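Local coordinates for protein Kiaa0380 (PDB 1HTJ) that probably links heterotrimeric G protein signalling to Rho GTPases, as the RGS-like domain of the guanine nucleotide exchange factor PDZ-RhoGEF, at residues Pro57-Gln71 / Pro191-Ala203. The protein carries 3 engineered substitutions. Sequence-based numbering, arbitrary orientation.
Sequences PSPLLFYLCAEVYQQ and PMDFALNTYMSHA
Helices 58-69 and 191-202 pack with their N-to-C directions 43° apart and their axes 8.9 Å apart at closest approach, and the CA atoms come nearest at Leu61 with Ala195 and at Leu64 with Tyr199. The first of these close points is consistent with the small size of Ala195, whose methyl CB lies 3.5 Å from Cys65 SG and also touches Leu61 CB. One turn on, CG of Tyr199 is anti to the backbone N (chi1 -169°), which carries the ring across to helix 58-69, where a methyl of Leu64 lies over the middle of one face. The evidence for this CH-pi contact is Leu64 CD2 at 3.7 Å from the ring centroid, only 11° off the normal. Val68 forks: its CG2 reaches Tyr199 CD1 at 3.5 Å. The other branch, Val68 CG1, lies 4.0 Å from His202 CD2, on a more exposed ring. At the other end Leu61 CD1 packs on Met192, a selenomethionine whose bent chain brings CE to 3.9 Å from Pro57 CG. Thr198 OG1 bonds back to Phe194 O at 2.8 Å, from above the carbonyl plane and on the face opposite to Thr198 N, and methyl CG2 of Thr198 meets Val68. Beyond the contact, Tyr199 OH is hydrogen-bonded to Lys38 O, and Leu44 of helix 41-54 also touches its side chain. Were Tyr199 replaced by alanine, the face under Leu64 CD2 would be lost, which is likely to open a gap there and deprive Lys38 O of this donor. With no hydrogen bond between the segments, the two helices, distant in sequence, are joined in the interior of this all-helical RGS-like domain chiefly by apolar packing, the hydroxyls of Thr198 and Tyr199 finding their partners within the helix and at Lys38.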
loop_
_atom_site.group_PDB
_atom_site.type_symbol
_atom_site.label_atom_id
_atom_site.label_comp_id
_atom_site.label_asym_id
_atom_site.label_seq_id
_atom_site.Cartn_x
_atom_site.Cartn_y
_atom_site.Cartn_z
ATOM N N PRO A 57 -6.938 -4.610 -3.431
ATOM C CA PRO A 57 -5.952 -3.660 -2.883
ATOM C C PRO A 57 -5.877 -3.605 -1.357
ATOM O O PRO A 57 -5.003 -2.937 -0.802
ATOM C CB PRO A 57 -6.422 -2.330 -3.450
ATOM C CG PRO A 57 -7.939 -2.475 -3.305
ATOM C CD PRO A 57 -8.173 -3.907 -3.839
ATOM N N SER A 58 -6.783 -4.296 -0.682
ATOM C CA SER A 58 -6.832 -4.244 0.769
ATOM C C SER A 58 -5.560 -4.641 1.546
ATOM O O SER A 58 -5.001 -3.824 2.265
ATOM C CB SER A 58 -8.026 -5.074 1.262
ATOM O OG SER A 58 -9.210 -4.694 0.569
ATOM N N PRO A 59 -5.089 -5.892 1.403
ATOM C CA PRO A 59 -3.889 -6.293 2.148
ATOM C C PRO A 59 -2.666 -5.406 2.026
ATOM O O PRO A 59 -2.036 -5.092 3.046
ATOM C CB PRO A 59 -3.622 -7.727 1.667
ATOM C CG PRO A 59 -4.276 -7.786 0.329
ATOM C CD PRO A 59 -5.551 -6.984 0.527
ATOM N N LEU A 60 -2.323 -5.004 0.802
ATOM C CA LEU A 60 -1.152 -4.163 0.620
ATOM C C LEU A 60 -1.362 -2.740 1.088
ATOM O O LEU A 60 -0.455 -2.149 1.685
ATOM C CB LEU A 60 -0.709 -4.154 -0.842
ATOM C CG LEU A 60 0.494 -3.265 -1.150
ATOM C CD1 LEU A 60 1.662 -3.654 -0.243
ATOM C CD2 LEU A 60 0.881 -3.412 -2.623
ATOM N N LEU A 61 -2.532 -2.168 0.804
ATOM C CA LEU A 61 -2.778 -0.802 1.235
ATOM C C LEU A 61 -2.810 -0.774 2.752
ATOM O O LEU A 61 -2.333 0.176 3.381
ATOM C CB LEU A 61 -4.092 -0.249 0.655
ATOM C CG LEU A 61 -4.057 0.151 -0.830
ATOM C CD1 LEU A 61 -5.401 0.765 -1.235
ATOM C CD2 LEU A 61 -2.913 1.162 -1.067
ATOM N N PHE A 62 -3.372 -1.821 3.340
ATOM C CA PHE A 62 -3.429 -1.916 4.786
ATOM C C PHE A 62 -1.992 -1.953 5.319
ATOM O O PHE A 62 -1.603 -1.172 6.202
ATOM C CB PHE A 62 -4.156 -3.188 5.208
ATOM C CG PHE A 62 -3.979 -3.512 6.654
ATOM C CD1 PHE A 62 -4.439 -2.628 7.638
ATOM C CD2 PHE A 62 -3.285 -4.658 7.047
ATOM C CE1 PHE A 62 -4.208 -2.878 8.985
ATOM C CE2 PHE A 62 -3.050 -4.920 8.399
ATOM C CZ PHE A 62 -3.512 -4.026 9.370
ATOM N N TYR A 63 -1.205 -2.867 4.759
ATOM C CA TYR A 63 0.184 -3.037 5.156
ATOM C C TYR A 63 0.962 -1.712 5.086
ATOM O O TYR A 63 1.711 -1.362 6.009
ATOM C CB TYR A 63 0.854 -4.077 4.245
ATOM C CG TYR A 63 2.291 -4.335 4.587
ATOM C CD1 TYR A 63 2.658 -5.462 5.313
ATOM C CD2 TYR A 63 3.285 -3.442 4.205
ATOM C CE1 TYR A 63 3.989 -5.694 5.652
ATOM C CE2 TYR A 63 4.621 -3.661 4.541
ATOM C CZ TYR A 63 4.963 -4.790 5.260
ATOM O OH TYR A 63 6.281 -5.029 5.567
ATOM N N LEU A 64 0.781 -0.988 3.985
ATOM C CA LEU A 64 1.466 0.275 3.783
ATOM C C LEU A 64 1.026 1.336 4.797
ATOM O O LEU A 64 1.820 2.203 5.200
ATOM C CB LEU A 64 1.224 0.776 2.353
ATOM C CG LEU A 64 1.895 -0.032 1.227
ATOM C CD1 LEU A 64 1.482 0.512 -0.129
ATOM C CD2 LEU A 64 3.404 0.046 1.375
ATOM N N CYS A 65 -0.242 1.284 5.195
ATOM C CA CYS A 65 -0.745 2.252 6.157
ATOM C C CYS A 65 -0.228 1.905 7.550
ATOM O O CYS A 65 0.172 2.790 8.296
ATOM C CB CYS A 65 -2.275 2.298 6.121
ATOM S SG CYS A 65 -2.956 3.242 4.707
ATOM N N ALA A 66 -0.219 0.614 7.879
ATOM C CA ALA A 66 0.281 0.149 9.175
ATOM C C ALA A 66 1.758 0.501 9.259
ATOM O O ALA A 66 2.270 0.840 10.321
ATOM C CB ALA A 66 0.096 -1.356 9.316
ATOM N N GLU A 67 2.433 0.421 8.120
ATOM C CA GLU A 67 3.844 0.751 8.030
ATOM C C GLU A 67 4.024 2.239 8.366
ATOM O O GLU A 67 4.900 2.600 9.153
ATOM C CB GLU A 67 4.346 0.446 6.621
ATOM C CG GLU A 67 5.852 0.363 6.478
ATOM C CD GLU A 67 6.481 -0.720 7.346
ATOM O OE1 GLU A 67 5.762 -1.648 7.795
ATOM O OE2 GLU A 67 7.712 -0.639 7.562
ATOM N N VAL A 68 3.191 3.101 7.788
ATOM C CA VAL A 68 3.282 4.532 8.079
ATOM C C VAL A 68 2.968 4.800 9.548
ATOM O O VAL A 68 3.625 5.624 10.191
ATOM C CB VAL A 68 2.284 5.361 7.251
ATOM C CG1 VAL A 68 2.348 6.821 7.679
ATOM C CG2 VAL A 68 2.591 5.215 5.762
ATOM N N TYR A 69 1.954 4.107 10.066
ATOM C CA TYR A 69 1.536 4.271 11.453
ATOM C C TYR A 69 2.689 4.075 12.439
ATOM O O TYR A 69 2.889 4.881 13.343
ATOM C CB TYR A 69 0.432 3.274 11.795
ATOM C CG TYR A 69 -0.037 3.357 13.234
ATOM C CD1 TYR A 69 -1.055 4.234 13.606
ATOM C CD2 TYR A 69 0.545 2.560 14.228
ATOM C CE1 TYR A 69 -1.487 4.316 14.924
ATOM C CE2 TYR A 69 0.121 2.636 15.550
ATOM C CZ TYR A 69 -0.897 3.516 15.888
ATOM O OH TYR A 69 -1.330 3.593 17.186
ATOM N N GLN A 70 3.431 2.992 12.255
ATOM C CA GLN A 70 4.547 2.653 13.122
ATOM C C GLN A 70 5.743 3.573 12.961
ATOM O O GLN A 70 6.848 3.213 13.350
ATOM C CB GLN A 70 4.990 1.222 12.850
ATOM C CG GLN A 70 3.913 0.200 13.102
ATOM C CD GLN A 70 4.340 -1.180 12.681
ATOM O OE1 GLN A 70 4.761 -1.389 11.544
ATOM N NE2 GLN A 70 4.236 -2.135 13.591
ATOM N N GLN A 71 5.528 4.758 12.405
ATOM C CA GLN A 71 6.618 5.702 12.191
ATOM C C GLN A 71 6.093 7.131 12.240
ATOM O O GLN A 71 6.786 8.075 11.852
ATOM C CB GLN A 71 7.261 5.431 10.827
ATOM C CG GLN A 71 7.878 4.040 10.695
ATOM C CD GLN A 71 7.959 3.546 9.252
ATOM O OE1 GLN A 71 8.371 4.283 8.348
ATOM N NE2 GLN A 71 7.575 2.285 9.033
ATOM N N PRO A 191 -11.422 5.506 -0.075
ATOM C CA PRO A 191 -10.505 4.880 0.890
ATOM C C PRO A 191 -9.165 4.470 0.271
ATOM O O PRO A 191 -8.113 4.621 0.896
ATOM C CB PRO A 191 -11.315 3.696 1.443
ATOM C CG PRO A 191 -12.307 3.392 0.342
ATOM C CD PRO A 191 -12.713 4.798 -0.107
HETATM N N MSE A 192 -9.196 3.962 -0.956
HETATM C CA MSE A 192 -7.967 3.573 -1.644
HETATM C C MSE A 192 -7.090 4.820 -1.862
HETATM O O MSE A 192 -5.874 4.787 -1.716
HETATM C CB MSE A 192 -8.304 2.941 -3.004
HETATM C CG MSE A 192 -9.014 1.580 -2.935
HETATM SE SE MSE A 192 -9.687 1.025 -4.687
HETATM C CE MSE A 192 -8.025 0.696 -5.624
ATOM N N ASP A 193 -7.717 5.926 -2.224
ATOM C CA ASP A 193 -6.981 7.158 -2.455
ATOM C C ASP A 193 -6.374 7.635 -1.130
ATOM O O ASP A 193 -5.224 8.075 -1.085
ATOM C CB ASP A 193 -7.921 8.224 -3.028
ATOM C CG ASP A 193 -7.200 9.513 -3.369
ATOM O OD1 ASP A 193 -6.504 9.583 -4.400
ATOM O OD2 ASP A 193 -7.315 10.466 -2.582
ATOM N N PHE A 194 -7.144 7.539 -0.049
ATOM C CA PHE A 194 -6.637 7.956 1.249
ATOM C C PHE A 194 -5.421 7.115 1.641
ATOM O O PHE A 194 -4.390 7.651 2.036
ATOM C CB PHE A 194 -7.702 7.789 2.321
ATOM C CG PHE A 194 -7.229 8.161 3.687
ATOM C CD1 PHE A 194 -7.408 9.450 4.173
ATOM C CD2 PHE A 194 -6.578 7.229 4.489
ATOM C CE1 PHE A 194 -6.943 9.811 5.445
ATOM C CE2 PHE A 194 -6.110 7.580 5.757
ATOM C CZ PHE A 194 -6.297 8.875 6.231
ATOM N N ALA A 195 -5.553 5.796 1.537
ATOM C CA ALA A 195 -4.469 4.881 1.906
ATOM C C ALA A 195 -3.225 5.107 1.049
ATOM O O ALA A 195 -2.101 5.210 1.551
ATOM C CB ALA A 195 -4.945 3.441 1.781
ATOM N N LEU A 196 -3.441 5.182 -0.257
ATOM C CA LEU A 196 -2.360 5.399 -1.206
ATOM C C LEU A 196 -1.606 6.685 -0.887
ATOM O O LEU A 196 -0.373 6.694 -0.794
ATOM C CB LEU A 196 -2.917 5.484 -2.632
ATOM C CG LEU A 196 -1.892 5.752 -3.744
ATOM C CD1 LEU A 196 -0.841 4.634 -3.788
ATOM C CD2 LEU A 196 -2.627 5.838 -5.079
ATOM N N ASN A 197 -2.348 7.775 -0.727
ATOM C CA ASN A 197 -1.711 9.052 -0.443
ATOM C C ASN A 197 -1.037 9.089 0.931
ATOM O O ASN A 197 -0.044 9.771 1.111
ATOM C CB ASN A 197 -2.730 10.184 -0.582
ATOM C CG ASN A 197 -3.155 10.390 -2.019
ATOM O OD1 ASN A 197 -2.320 10.380 -2.923
ATOM N ND2 ASN A 197 -4.457 10.580 -2.243
ATOM N N THR A 198 -1.570 8.343 1.891
ATOM C CA THR A 198 -0.972 8.299 3.213
ATOM C C THR A 198 0.460 7.787 3.119
ATOM O O THR A 198 1.371 8.320 3.752
ATOM C CB THR A 198 -1.761 7.372 4.130
ATOM O OG1 THR A 198 -3.024 7.970 4.416
ATOM C CG2 THR A 198 -1.007 7.105 5.413
ATOM N N TYR A 199 0.652 6.741 2.323
ATOM C CA TYR A 199 1.971 6.161 2.162
ATOM C C TYR A 199 2.871 7.014 1.299
ATOM O O TYR A 199 3.996 7.329 1.681
ATOM C CB TYR A 199 1.906 4.783 1.515
ATOM C CG TYR A 199 3.244 4.094 1.614
ATOM C CD1 TYR A 199 3.667 3.544 2.828
ATOM C CD2 TYR A 199 4.118 4.053 0.525
ATOM C CE1 TYR A 199 4.923 2.972 2.960
ATOM C CE2 TYR A 199 5.385 3.482 0.642
ATOM C CZ TYR A 199 5.779 2.941 1.863
ATOM O OH TYR A 199 7.012 2.336 1.999
HETATM N N MSE A 200 2.376 7.356 0.115
HETATM C CA MSE A 200 3.155 8.146 -0.822
HETATM C C MSE A 200 3.596 9.457 -0.206
HETATM O O MSE A 200 4.765 9.838 -0.288
HETATM C CB MSE A 200 2.354 8.400 -2.102
HETATM C CG MSE A 200 2.284 7.186 -3.022
HETATM SE SE MSE A 200 4.049 6.469 -3.455
HETATM C CE MSE A 200 3.570 4.728 -4.157
ATOM N N SER A 201 2.650 10.150 0.410
ATOM C CA SER A 201 2.940 11.419 1.047
ATOM C C SER A 201 4.060 11.190 2.054
ATOM O O SER A 201 5.056 11.905 2.060
ATOM C CB SER A 201 1.691 11.937 1.744
ATOM O OG SER A 201 1.992 13.069 2.518
ATOM N N HIS A 202 3.900 10.172 2.892
ATOM C CA HIS A 202 4.912 9.849 3.882
ATOM C C HIS A 202 6.254 9.522 3.223
ATOM O O HIS A 202 7.314 9.783 3.796
ATOM C CB HIS A 202 4.421 8.682 4.733
ATOM C CG HIS A 202 5.498 7.987 5.499
ATOM N ND1 HIS A 202 6.188 6.906 4.995
ATOM C CD2 HIS A 202 5.985 8.196 6.746
ATOM C CE1 HIS A 202 7.049 6.473 5.899
ATOM N NE2 HIS A 202 6.946 7.239 6.971
ATOM N N ALA A 203 6.201 8.965 2.014
ATOM C CA ALA A 203 7.401 8.603 1.271
ATOM C C ALA A 203 7.981 9.790 0.502
ATOM O O ALA A 203 8.866 9.619 -0.327
ATOM C CB ALA A 203 7.090 7.474 0.309
#